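Local coordinates for cell division protein FtsZ 1 (Methanocaldococcus jannaschii, PDB 2VAP) that probably forms the contractile Z ring at the future cell division site, polymerising in a strictly GTP-dependent manner and hydrolysing GTP, at residues E175-L180 and I344-T349; K89-G94 and G104-K109; F196-N201 and N271-D276; G60-K65 and I226-L231; K263-M268 and V331-V336. One frame throughout, in Å; residues are numbered along the deposited sequence.

How the interactions relate
Interactions 2, 1 and 4 involve the tubulin-like GTPase domain around the parallel sheet, and interaction 5 the C-terminal domain, while interaction 3 joins the two. Along the chain, interaction 2 lies inside the loop closed by interaction 4, interaction 3 inside the loop closed by interaction 1, and the segments of 1 and 4 alternate, as do those of 3 and 5. Interactions 3 and 5 are neighbours, with centres about 14 Å apart, and meet where Leu275 CD1 lies 4.0 Å from Leu335 CD2. Interactions 2 and 5 are the most distant, about 41 Å between centres. Interaction 3, bridging the two domains, also touches interaction 1, through Asp276 and Ile344.

Interaction 1 (E175-L180 and I344-T349); sequences EGLERL and IEFTDT
Glu178 and Phe346 bring the two backbones closest, with 7.8 Å between Glu178 CA and Phe346 CA; no hydrogen bond crosses, and side chains make the contact. The motif is a beta hairpin, strands 344-347 and 350-353, set against helix 167-181 of the GTPase domain. Phe346 points its ring at the helix, CG lying beside the backbone N and anti to the carbonyl carbon (chi1 -78°). Leu177 meets one face of that ring in a CH-pi contact: CD2 stands 4.0 Å from the ring centroid of Phe346, 28° off the normal, and the two side chains cross at about a right angle. Glu178, its chain bent at chi2, brings OE2 to 3.3 Å from Phe346 CD2. That approach is oblique, with carboxylate and ring planes 75° apart. Lys181, one helical turn beyond Leu177, makes a cation-pi contact with the same ring, and Leu351 on the partner strand touches both Leu177 and Phe346. With an alanine here in place of Phe346, Leu177 CD2 would probably lose the ring face it packs on and Lys181 its aromatic partner, opening a gap between hairpin and helix. Where the first strand ends, Thr347 OG1 is bonded to Gly350 O and also receives a weak bond from Thr349 N, at 3.4 Å.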
# COMPACT_ATOMS: atom_id res chain seq x y z
N GLU A 175 2.17 11.46 -14.68
CA GLU A 175 1.58 12.76 -14.35
C GLU A 175 0.74 12.66 -13.08
O GLU A 175 0.76 13.57 -12.24
CB GLU A 175 0.73 13.29 -15.52
CG GLU A 175 1.55 13.80 -16.70
CD GLU A 175 0.70 14.29 -17.86
OE1 GLU A 175 -0.53 14.08 -17.86
OE2 GLU A 175 1.28 14.91 -18.79
N GLY A 176 0.03 11.55 -12.93
CA GLY A 176 -0.74 11.26 -11.72
C GLY A 176 0.14 11.03 -10.51
O GLY A 176 -0.21 11.41 -9.39
N LEU A 177 1.30 10.40 -10.73
CA LEU A 177 2.27 10.15 -9.67
C LEU A 177 2.85 11.47 -9.14
O LEU A 177 3.10 11.61 -7.94
CB LEU A 177 3.39 9.23 -10.17
CG LEU A 177 4.31 8.55 -9.16
CD1 LEU A 177 3.57 7.51 -8.33
CD2 LEU A 177 5.49 7.91 -9.88
N GLU A 178 3.06 12.42 -10.05
CA GLU A 178 3.54 13.76 -9.70
C GLU A 178 2.52 14.51 -8.85
O GLU A 178 2.88 15.20 -7.89
CB GLU A 178 3.90 14.55 -10.96
CG GLU A 178 4.55 15.92 -10.71
CD GLU A 178 5.94 15.81 -10.09
OE1 GLU A 178 6.25 16.64 -9.21
OE2 GLU A 178 6.71 14.91 -10.48
N ARG A 179 1.24 14.38 -9.20
CA ARG A 179 0.15 15.01 -8.45
C ARG A 179 -0.03 14.38 -7.07
O ARG A 179 -0.31 15.08 -6.09
CB ARG A 179 -1.16 14.96 -9.23
CG ARG A 179 -1.16 15.79 -10.52
CD ARG A 179 -2.57 15.97 -11.08
NE ARG A 179 -3.26 14.71 -11.33
CZ ARG A 179 -3.17 14.01 -12.46
NH1 ARG A 179 -2.43 14.44 -13.47
NH2 ARG A 179 -3.84 12.87 -12.58
N LEU A 180 0.13 13.05 -6.99
CA LEU A 180 0.06 12.33 -5.72
C LEU A 180 1.16 12.76 -4.75
O LEU A 180 0.91 12.92 -3.56
CB LEU A 180 0.14 10.81 -5.94
CG LEU A 180 -1.15 10.01 -6.16
CD1 LEU A 180 -0.81 8.59 -6.57
CD2 LEU A 180 -2.03 10.02 -4.91
N ILE A 344 15.88 8.59 -7.52
CA ILE A 344 14.88 8.38 -8.58
C ILE A 344 14.50 9.70 -9.26
O ILE A 344 14.32 10.72 -8.59
CB ILE A 344 13.60 7.67 -8.03
CG1 ILE A 344 13.90 6.23 -7.59
CG2 ILE A 344 12.45 7.72 -9.04
CD1 ILE A 344 14.30 5.27 -8.72
N GLU A 345 14.37 9.65 -10.58
CA GLU A 345 13.88 10.78 -11.37
C GLU A 345 12.57 10.42 -12.06
O GLU A 345 12.44 9.35 -12.65
CB GLU A 345 14.93 11.21 -12.40
CG GLU A 345 14.65 12.56 -13.07
CD GLU A 345 15.71 12.95 -14.09
OE1 GLU A 345 16.13 12.08 -14.88
OE2 GLU A 345 16.11 14.13 -14.10
N PHE A 346 11.59 11.32 -11.96
CA PHE A 346 10.29 11.15 -12.60
C PHE A 346 10.36 11.60 -14.06
O PHE A 346 10.65 12.77 -14.34
CB PHE A 346 9.22 11.98 -11.87
CG PHE A 346 8.72 11.36 -10.58
CD1 PHE A 346 9.52 10.49 -9.84
CD2 PHE A 346 7.46 11.69 -10.09
CE1 PHE A 346 9.05 9.93 -8.65
CE2 PHE A 346 6.99 11.15 -8.90
CZ PHE A 346 7.78 10.26 -8.18
N THR A 347 10.11 10.67 -14.98
CA THR A 347 10.06 10.99 -16.42
C THR A 347 8.72 10.56 -17.02
O THR A 347 7.95 9.85 -16.37
CB THR A 347 11.22 10.32 -17.21
OG1 THR A 347 11.01 8.91 -17.28
CG2 THR A 347 12.58 10.62 -16.58
N ASP A 348 8.47 10.97 -18.26
CA ASP A 348 7.23 10.61 -18.97
C ASP A 348 7.15 9.12 -19.30
O ASP A 348 6.06 8.59 -19.53
CB ASP A 348 7.08 11.44 -20.24
CG ASP A 348 6.75 12.90 -19.96
OD1 ASP A 348 6.17 13.20 -18.89
OD2 ASP A 348 7.05 13.75 -20.82
N THR A 349 8.30 8.45 -19.32
CA THR A 349 8.38 7.03 -19.67
C THR A 349 8.55 6.12 -18.44
O THR A 349 8.71 4.91 -18.57
CB THR A 349 9.51 6.74 -20.68
OG1 THR A 349 10.76 7.18 -20.14
CG2 THR A 349 9.25 7.44 -22.01

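Interaction 2 (K89-G94 and G104-K109); sequences KKLTRG and GEEAAK
Leu91 lays a methyl on the flat peptide group between Glu106 and Ala107: CD2 of Leu91 is 3.7 Å from Ala107 N, almost straight above the peptide plane there. No aromatic ring, guanidinium group or carboxylate face takes part. The rest of the touch is carbon on carbon. Leu91 CD2 lies 3.8 Å from Glu106 CB and 4.1 Å from Ala107 CB, while Leu91 CD1 reaches Glu106 CG at 4.2 Å. The branch is brought over the helix because CG of Leu91 is anti to its own N (chi1 -165°). Glu106 offers only its aliphatic stem, which crosses Leu91 at about a right angle; its chain bends at chi2, and the carboxylate belongs to a poorly ordered, exposed residue.

The arrangement is a loop lying on the outside of a helix: residues 89-94 follow strand 83-86, the outermost strand at one end of the parallel sheet, and lead back to helix 101-110. Ala107, which is buried, also touches Thr71 and Ile87. Its side chain lies about 7 Å from those of the GTP-binding residues Ala97 and Thr135, so loop and helix flank the nucleotide site. With no hydrogen bond or salt bridge across the segments, the packing is non-directional; a polar tie to the same helix comes from Lys90 N, bonded to Glu110 OE2.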
# COMPACT_ATOMS: atom_id res chain seq x y z
N LYS A 89 -21.49 11.96 -10.26
CA LYS A 89 -22.87 11.60 -10.60
C LYS A 89 -23.50 12.59 -11.58
O LYS A 89 -24.27 12.19 -12.46
CB LYS A 89 -23.73 11.53 -9.33
CG LYS A 89 -23.49 10.30 -8.47
CD LYS A 89 -24.39 10.32 -7.24
CE LYS A 89 -24.26 9.04 -6.44
NZ LYS A 89 -25.11 9.06 -5.22
N LYS A 90 -23.16 13.86 -11.43
CA LYS A 90 -23.67 14.93 -12.29
C LYS A 90 -22.76 15.19 -13.49
O LYS A 90 -23.04 16.06 -14.32
CB LYS A 90 -23.86 16.22 -11.48
CG LYS A 90 -24.83 16.09 -10.31
CD LYS A 90 -24.82 17.35 -9.45
CE LYS A 90 -25.63 17.16 -8.17
NZ LYS A 90 -27.09 17.06 -8.42
N LEU A 91 -21.67 14.43 -13.59
CA LEU A 91 -20.67 14.62 -14.63
C LEU A 91 -20.71 13.52 -15.69
O LEU A 91 -20.87 13.80 -16.88
CB LEU A 91 -19.27 14.73 -14.02
CG LEU A 91 -18.13 15.29 -14.89
CD1 LEU A 91 -18.23 16.81 -15.01
CD2 LEU A 91 -16.79 14.89 -14.31
N THR A 92 -20.56 12.27 -15.25
CA THR A 92 -20.50 11.13 -16.17
C THR A 92 -21.65 10.13 -16.01
O THR A 92 -21.74 9.15 -16.75
CB THR A 92 -19.14 10.40 -16.09
OG1 THR A 92 -18.74 10.27 -14.72
CG2 THR A 92 -18.08 11.18 -16.85
N ARG A 93 -22.52 10.39 -15.03
CA ARG A 93 -23.77 9.64 -14.84
C ARG A 93 -23.57 8.13 -14.63
O ARG A 93 -24.44 7.33 -14.97
CB ARG A 93 -24.75 9.90 -16.00
CG ARG A 93 -24.78 11.33 -16.55
CD ARG A 93 -25.48 12.30 -15.61
NE ARG A 93 -26.92 12.05 -15.57
CZ ARG A 93 -27.82 12.65 -16.34
NH1 ARG A 93 -27.46 13.57 -17.23
NH2 ARG A 93 -29.10 12.34 -16.21
N GLY A 94 -22.42 7.76 -14.07
CA GLY A 94 -22.12 6.35 -13.79
C GLY A 94 -21.50 5.58 -14.95
O GLY A 94 -21.32 4.37 -14.86
N GLY A 104 -11.66 11.82 -14.31
CA GLY A 104 -11.55 11.23 -12.97
C GLY A 104 -11.31 12.27 -11.88
O GLY A 104 -11.89 12.18 -10.80
N GLU A 105 -10.46 13.25 -12.19
CA GLU A 105 -10.15 14.35 -11.27
C GLU A 105 -11.38 15.21 -10.99
O GLU A 105 -11.69 15.49 -9.83
CB GLU A 105 -9.01 15.21 -11.83
CG GLU A 105 -8.54 16.32 -10.89
CD GLU A 105 -7.49 17.22 -11.52
OE1 GLU A 105 -6.54 17.61 -10.81
OE2 GLU A 105 -7.61 17.55 -12.72
N GLU A 106 -12.06 15.62 -12.06
CA GLU A 106 -13.25 16.47 -11.95
C GLU A 106 -14.39 15.77 -11.21
O GLU A 106 -15.11 16.40 -10.44
CB GLU A 106 -13.71 16.92 -13.35
CG GLU A 106 -14.65 18.12 -13.36
CD GLU A 106 -13.98 19.43 -12.95
OE1 GLU A 106 -14.65 20.26 -12.30
OE2 GLU A 106 -12.78 19.62 -13.27
N ALA A 107 -14.52 14.46 -11.45
CA ALA A 107 -15.53 13.65 -10.78
C ALA A 107 -15.30 13.57 -9.27
O ALA A 107 -16.24 13.68 -8.49
CB ALA A 107 -15.56 12.25 -11.38
N ALA A 108 -14.04 13.40 -8.88
CA ALA A 108 -13.66 13.34 -7.47
C ALA A 108 -13.88 14.68 -6.77
O ALA A 108 -14.34 14.72 -5.63
CB ALA A 108 -12.21 12.89 -7.33
N LYS A 109 -13.55 15.77 -7.47
CA LYS A 109 -13.75 17.12 -6.94
C LYS A 109 -15.23 17.44 -6.72
O LYS A 109 -15.59 18.10 -5.74
CB LYS A 109 -13.12 18.17 -7.87
CG LYS A 109 -11.60 18.23 -7.79
CD LYS A 109 -11.03 19.24 -8.77
CE LYS A 109 -9.52 19.33 -8.65
NZ LYS A 109 -8.95 20.33 -9.61

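Interaction 3 (F196-N201 and N271-D276); sequences FEIVPN and NSPLLD
Facing Glu197 and Ile198, the turn that carries Pro273 is closed by a backbone bond of 3.1 Å from Leu275 N to Ser272 O, making a type I beta turn from Ser272 to Leu275. Ser272 adds an ST turn, its OG accepting from Leu274 N at 3.3 Å with an angle of 150°. These two bonds shape the turn that sets Pro273 against the short, weakly bonded helix at about 196-198. Ile198 meets the proline ring at about a right angle, CG1 standing 3.8 Å from Pro273 CG, and extends beyond the ring so that its CD1 comes to 4.4 Å from Leu274 CG. Glu197 runs past the ring in the opposite direction. Its CG lies beside the backbone N (chi1 -73°) and the chain stays extended, which brings OE1 to 3.4 Å from Pro273 CB while the methylene CB packs 3.9 Å from Pro273 CB.

The other carboxylate oxygen, Glu197 OE2, forms a salt bridge with Lys194, whose side chain also touches Pro273. Asp276 OD2, 6.6 Å from Glu197 OE2, has Arg353 as its own salt-bridge partner. The contact joins the GTPase domain to the turn after helix 261-270 of the C-terminal domain. Its chemistry is consistent with van der Waals packing of Pro273 against Ile198 and Glu197, whose carboxylate finds its charge partner in Lys194.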
# COMPACT_ATOMS: atom_id res chain seq x y z
N PHE A 196 7.34 -8.84 -14.50
CA PHE A 196 7.78 -9.70 -15.59
C PHE A 196 9.19 -10.27 -15.39
O PHE A 196 9.64 -11.11 -16.16
CB PHE A 196 7.68 -8.97 -16.93
CG PHE A 196 6.29 -8.95 -17.52
CD1 PHE A 196 5.48 -10.09 -17.48
CD2 PHE A 196 5.80 -7.81 -18.14
CE1 PHE A 196 4.20 -10.08 -18.03
CE2 PHE A 196 4.52 -7.79 -18.70
CZ PHE A 196 3.72 -8.92 -18.64
N GLU A 197 9.88 -9.81 -14.35
CA GLU A 197 11.14 -10.42 -13.93
C GLU A 197 10.86 -11.59 -12.99
O GLU A 197 11.65 -12.53 -12.90
CB GLU A 197 12.07 -9.40 -13.27
CG GLU A 197 12.71 -8.42 -14.25
CD GLU A 197 13.80 -7.56 -13.62
OE1 GLU A 197 14.22 -7.83 -12.48
OE2 GLU A 197 14.24 -6.60 -14.29
N ILE A 198 9.73 -11.53 -12.30
CA ILE A 198 9.28 -12.60 -11.41
C ILE A 198 8.56 -13.69 -12.21
O ILE A 198 8.83 -14.88 -12.04
CB ILE A 198 8.37 -12.08 -10.27
CG1 ILE A 198 9.07 -10.96 -9.49
CG2 ILE A 198 7.96 -13.22 -9.33
CD1 ILE A 198 8.15 -10.14 -8.59
N VAL A 199 7.66 -13.27 -13.10
CA VAL A 199 6.93 -14.20 -13.97
C VAL A 199 7.10 -13.83 -15.46
O VAL A 199 6.17 -13.29 -16.08
CB VAL A 199 5.43 -14.33 -13.58
CG1 VAL A 199 5.27 -15.20 -12.34
CG2 VAL A 199 4.77 -12.96 -13.38
N PRO A 200 8.28 -14.14 -16.05
CA PRO A 200 8.55 -13.74 -17.43
C PRO A 200 7.59 -14.35 -18.44
O PRO A 200 7.22 -15.52 -18.32
CB PRO A 200 9.98 -14.25 -17.67
CG PRO A 200 10.19 -15.31 -16.65
CD PRO A 200 9.41 -14.88 -15.46
N ASN A 201 7.19 -13.54 -19.42
CA ASN A 201 6.34 -13.97 -20.54
C ASN A 201 4.95 -14.49 -20.13
O ASN A 201 4.33 -15.27 -20.86
CB ASN A 201 7.08 -14.97 -21.43
CG ASN A 201 8.39 -14.41 -21.96
OD1 ASN A 201 8.40 -13.42 -22.70
ND2 ASN A 201 9.50 -15.02 -21.57
N ASN A 271 16.45 -8.59 -2.66
CA ASN A 271 16.81 -8.72 -4.07
C ASN A 271 15.59 -8.68 -5.00
O ASN A 271 15.71 -9.00 -6.19
CB ASN A 271 17.62 -10.00 -4.29
CG ASN A 271 19.00 -9.94 -3.67
OD1 ASN A 271 19.33 -10.72 -2.78
ND2 ASN A 271 19.82 -9.00 -4.14
N SER A 272 14.44 -8.30 -4.47
CA SER A 272 13.20 -8.25 -5.24
C SER A 272 13.28 -7.26 -6.41
O SER A 272 13.77 -6.14 -6.23
CB SER A 272 12.00 -7.91 -4.34
OG SER A 272 10.81 -7.79 -5.10
N PRO A 273 12.80 -7.67 -7.60
CA PRO A 273 12.72 -6.78 -8.76
C PRO A 273 11.86 -5.55 -8.50
O PRO A 273 12.07 -4.51 -9.13
CB PRO A 273 12.07 -7.66 -9.83
CG PRO A 273 12.38 -9.05 -9.42
CD PRO A 273 12.32 -9.03 -7.93
N LEU A 274 10.91 -5.66 -7.57
CA LEU A 274 10.02 -4.55 -7.21
C LEU A 274 10.75 -3.40 -6.50
O LEU A 274 10.27 -2.26 -6.52
CB LEU A 274 8.83 -5.05 -6.38
CG LEU A 274 7.90 -6.06 -7.05
CD1 LEU A 274 6.90 -6.61 -6.04
CD2 LEU A 274 7.18 -5.47 -8.26
N LEU A 275 11.88 -3.71 -5.87
CA LEU A 275 12.76 -2.67 -5.33
C LEU A 275 13.61 -2.08 -6.45
O LEU A 275 14.82 -2.30 -6.51
CB LEU A 275 13.64 -3.22 -4.20
CG LEU A 275 13.04 -3.40 -2.80
CD1 LEU A 275 14.04 -4.09 -1.88
CD2 LEU A 275 12.59 -2.06 -2.20
N ASP A 276 12.95 -1.34 -7.34
CA ASP A 276 13.58 -0.79 -8.54
C ASP A 276 14.32 0.51 -8.23
O ASP A 276 14.02 1.57 -8.80
CB ASP A 276 12.52 -0.59 -9.63
CG ASP A 276 13.12 -0.43 -11.02
OD1 ASP A 276 12.37 -0.02 -11.94
OD2 ASP A 276 14.32 -0.72 -11.21

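Interaction 4 (G60-K65 and I226-L231); sequences GIEGAK and ITKDGL
Thr227 and Glu62 make the one direct hydrogen bond of this contact, Thr227 OG1 donating to Glu62 O at 2.7 Å. The hydroxyl approaches at a C=O...O angle of 123° and stands 57° out of the carbonyl plane, so it comes down on the carbonyl from above. It gets there because OG1 sits between the backbone N and the carbonyl carbon, the crowded position (chi1 64°); this rotamer also turns CG2 to within 3.7 Å of Gly63 O. The absence of a side chain at Gly63, which has positive phi, allows Gly63 CA to approach Thr227 CA to 5.4 Å; a CB there would clash with Thr227 CB.

In the next layer the Glu62 carboxylate lies obliquely across the extended Lys228 chain, with OE2 3.5 Å from Lys228 CG. Lys228 NZ remains 4.4 Å from Glu62 OE2, beyond a salt bridge, and hydrogen-bonds instead to Ile323 O. A water accepts from Asp229 N at 3.0 Å; its other leg, to Glu62 OE1, is unusually short and so doubtful in detail. Behind the loop, Glu62 N is bonded to Glu224 OE2, so the segment is tied to the helix at two levels.

A valine in place of Thr227 would probably leave Glu62 O without its hydroxyl donor and the loop 60-63 less firmly held to the end of the helix.

The contact lies at the surface, where the loop between helix 46-59 and strand 64-70 meets the C-terminal end of helix 204-227, the long helix running between the two domains, with Ile40 of strand 40-45 touching Thr227.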
# COMPACT_ATOMS: atom_id res chain seq x y z
N GLY A 60 -10.81 -10.36 4.46
CA GLY A 60 -11.01 -9.83 5.81
C GLY A 60 -9.80 -9.09 6.34
O GLY A 60 -9.11 -9.57 7.24
N ILE A 61 -9.55 -7.90 5.78
CA ILE A 61 -8.49 -7.02 6.27
C ILE A 61 -8.85 -6.52 7.68
O ILE A 61 -9.96 -6.04 7.92
CB ILE A 61 -8.21 -5.83 5.29
CG1 ILE A 61 -7.04 -4.97 5.80
CG2 ILE A 61 -9.47 -5.00 5.03
CD1 ILE A 61 -6.42 -4.07 4.75
N GLU A 62 -7.90 -6.66 8.60
CA GLU A 62 -8.17 -6.39 10.01
C GLU A 62 -8.00 -4.91 10.38
O GLU A 62 -7.05 -4.26 9.95
CB GLU A 62 -7.29 -7.27 10.91
CG GLU A 62 -7.56 -8.76 10.75
CD GLU A 62 -6.94 -9.60 11.85
OE1 GLU A 62 -7.09 -9.24 13.03
OE2 GLU A 62 -6.31 -10.63 11.53
N GLY A 63 -8.95 -4.41 11.16
CA GLY A 63 -8.89 -3.06 11.74
C GLY A 63 -8.88 -1.89 10.77
O GLY A 63 -8.36 -0.82 11.09
N ALA A 64 -9.45 -2.10 9.58
CA ALA A 64 -9.49 -1.05 8.57
C ALA A 64 -10.84 -0.98 7.86
O ALA A 64 -11.41 -2.01 7.49
CB ALA A 64 -8.37 -1.23 7.56
N LYS A 65 -11.33 0.24 7.67
CA LYS A 65 -12.53 0.50 6.88
C LYS A 65 -12.15 0.49 5.41
O LYS A 65 -11.13 1.05 5.02
CB LYS A 65 -13.13 1.85 7.28
CG LYS A 65 -14.44 2.21 6.59
CD LYS A 65 -14.89 3.61 6.97
CE LYS A 65 -16.18 3.99 6.28
NZ LYS A 65 -16.65 5.35 6.70
N ILE A 226 0.19 -2.75 11.74
CA ILE A 226 -0.34 -1.94 12.83
C ILE A 226 -1.51 -2.62 13.55
O ILE A 226 -1.54 -2.66 14.78
CB ILE A 226 -0.81 -0.54 12.32
CG1 ILE A 226 0.30 0.14 11.50
CG2 ILE A 226 -1.26 0.35 13.48
CD1 ILE A 226 -0.18 1.26 10.61
N THR A 227 -2.44 -3.18 12.78
CA THR A 227 -3.75 -3.59 13.32
C THR A 227 -3.87 -5.03 13.81
O THR A 227 -4.65 -5.31 14.72
CB THR A 227 -4.88 -3.36 12.28
OG1 THR A 227 -4.67 -4.21 11.15
CG2 THR A 227 -4.94 -1.91 11.84
N LYS A 228 -3.11 -5.94 13.21
CA LYS A 228 -3.25 -7.37 13.49
C LYS A 228 -2.53 -7.78 14.77
O LYS A 228 -1.49 -7.23 15.12
CB LYS A 228 -2.76 -8.20 12.30
CG LYS A 228 -3.09 -9.69 12.37
CD LYS A 228 -2.71 -10.39 11.08
CE LYS A 228 -3.00 -11.88 11.16
NZ LYS A 228 -2.79 -12.56 9.85
N ASP A 229 -3.11 -8.76 15.47
CA ASP A 229 -2.45 -9.39 16.61
C ASP A 229 -1.15 -10.02 16.13
O ASP A 229 -1.13 -10.71 15.11
CB ASP A 229 -3.35 -10.46 17.21
CG ASP A 229 -2.78 -11.06 18.48
OD1 ASP A 229 -2.20 -12.17 18.41
OD2 ASP A 229 -2.89 -10.42 19.54
N GLY A 230 -0.07 -9.78 16.86
CA GLY A 230 1.23 -10.29 16.44
C GLY A 230 2.13 -10.74 17.57
O GLY A 230 1.84 -10.50 18.75
N LEU A 231 3.23 -11.40 17.20
CA LEU A 231 4.32 -11.70 18.12
C LEU A 231 4.90 -10.37 18.59
O LEU A 231 5.16 -10.18 19.78
CB LEU A 231 5.41 -12.53 17.43
CG LEU A 231 5.17 -14.00 17.09
CD1 LEU A 231 4.37 -14.16 15.81
CD2 LEU A 231 6.50 -14.72 16.97
O HOH W 1 -5.65 -10.18 14.90

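Interaction 5 (K263-M268 and V331-V336); sequences KEAVSM and VRVLLV
Ala265 is the tight part of this contact, its methyl set between two valines that point from the strand toward the helix. CB of Ala265 lies 3.5 Å from Val331 O, 3.8 Å from Val333 CG2 and 4.1 Å from Val331 CG1. Val333 places CG2 beside its own backbone N, anti to the carbonyl carbon, and this branch also comes within 4.1 Å of Val266 N. A small residue at this point agrees with the spacing: the axes of the two segments approach to 7.5 Å, and Ala265 CA is only 5.9 Å from Val333 CA.

On the loose side, Lys263 and Glu264 belong to the exposed face of the helix and touch nothing on the strand, although Glu264 OE2 is bonded to Ser258 OG. Val266 contributes less to the strand, and its side chain goes to Val303, Thr306 and Val307 of helix 297-310.

Helix and strand run in the same general direction, their short segments inclined at 31°. Helix 261-270 forms the crossover of a beta-alpha-beta unit between the parallel strands 249-256 and 284-291, and 331-338 is the antiparallel strand between them in the C-terminal sheet, so the helix packs on the middle of that unit.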
# COMPACT_ATOMS: atom_id res chain seq x y z
N LYS A 263 16.08 -16.63 6.54
CA LYS A 263 17.25 -16.12 5.83
C LYS A 263 16.99 -15.99 4.33
O LYS A 263 17.37 -15.00 3.71
CB LYS A 263 18.47 -17.01 6.09
CG LYS A 263 19.81 -16.39 5.70
CD LYS A 263 20.97 -17.35 5.92
CE LYS A 263 21.13 -18.34 4.76
NZ LYS A 263 21.60 -17.69 3.51
N GLU A 264 16.34 -17.00 3.76
CA GLU A 264 16.03 -17.01 2.33
C GLU A 264 14.92 -16.02 1.97
O GLU A 264 14.95 -15.42 0.89
CB GLU A 264 15.66 -18.42 1.86
CG GLU A 264 16.85 -19.38 1.78
CD GLU A 264 16.53 -20.67 1.04
OE1 GLU A 264 15.85 -20.62 -0.01
OE2 GLU A 264 16.97 -21.74 1.51
N ALA A 265 13.95 -15.85 2.87
CA ALA A 265 12.85 -14.91 2.65
C ALA A 265 13.33 -13.46 2.61
O ALA A 265 12.91 -12.70 1.73
CB ALA A 265 11.77 -15.09 3.72
N VAL A 266 14.19 -13.08 3.55
CA VAL A 266 14.73 -11.71 3.59
C VAL A 266 15.69 -11.44 2.42
O VAL A 266 15.71 -10.33 1.88
CB VAL A 266 15.37 -11.36 4.97
CG1 VAL A 266 16.62 -12.20 5.25
CG2 VAL A 266 15.69 -9.87 5.05
N SER A 267 16.45 -12.46 2.02
CA SER A 267 17.34 -12.36 0.86
C SER A 267 16.54 -12.10 -0.41
O SER A 267 16.89 -11.23 -1.21
CB SER A 267 18.18 -13.63 0.71
OG SER A 267 19.05 -13.54 -0.40
N MET A 268 15.45 -12.85 -0.57
CA MET A 268 14.54 -12.69 -1.71
C MET A 268 13.88 -11.31 -1.72
O MET A 268 13.74 -10.69 -2.77
CB MET A 268 13.49 -13.80 -1.72
CG MET A 268 12.61 -13.84 -2.97
SD MET A 268 11.32 -15.09 -2.89
CE MET A 268 12.27 -16.59 -3.17
N VAL A 331 7.69 -18.72 5.52
CA VAL A 331 7.86 -17.38 6.08
C VAL A 331 7.86 -16.36 4.94
O VAL A 331 8.60 -16.52 3.96
CB VAL A 331 9.14 -17.26 6.94
CG1 VAL A 331 9.55 -15.80 7.14
CG2 VAL A 331 8.94 -17.93 8.29
N ARG A 332 7.03 -15.34 5.07
CA ARG A 332 6.94 -14.26 4.09
C ARG A 332 7.44 -12.96 4.69
O ARG A 332 7.10 -12.62 5.83
CB ARG A 332 5.50 -14.11 3.59
CG ARG A 332 5.32 -13.14 2.43
CD ARG A 332 3.85 -13.00 2.04
NE ARG A 332 3.33 -14.22 1.42
CZ ARG A 332 2.05 -14.42 1.11
NH1 ARG A 332 1.14 -13.49 1.35
NH2 ARG A 332 1.68 -15.57 0.55
N VAL A 333 8.26 -12.23 3.93
CA VAL A 333 8.78 -10.94 4.37
C VAL A 333 8.33 -9.83 3.42
O VAL A 333 8.59 -9.88 2.22
CB VAL A 333 10.33 -10.96 4.48
CG1 VAL A 333 10.89 -9.56 4.76
CG2 VAL A 333 10.78 -11.92 5.58
N LEU A 334 7.64 -8.84 3.98
CA LEU A 334 7.33 -7.61 3.26
C LEU A 334 8.26 -6.50 3.73
O LEU A 334 8.33 -6.19 4.92
CB LEU A 334 5.87 -7.19 3.45
CG LEU A 334 5.48 -5.81 2.90
CD1 LEU A 334 5.51 -5.77 1.37
CD2 LEU A 334 4.12 -5.37 3.43
N LEU A 335 8.99 -5.92 2.78
CA LEU A 335 9.89 -4.82 3.04
C LEU A 335 9.40 -3.58 2.30
O LEU A 335 9.18 -3.62 1.09
CB LEU A 335 11.31 -5.19 2.61
CG LEU A 335 12.45 -4.19 2.81
CD1 LEU A 335 12.74 -3.96 4.29
CD2 LEU A 335 13.70 -4.67 2.10
N VAL A 336 9.22 -2.49 3.04
CA VAL A 336 8.86 -1.20 2.44
C VAL A 336 9.97 -0.20 2.75
O VAL A 336 10.15 0.20 3.90
CB VAL A 336 7.48 -0.68 2.93
CG1 VAL A 336 7.15 0.66 2.28
CG2 VAL A 336 6.38 -1.69 2.65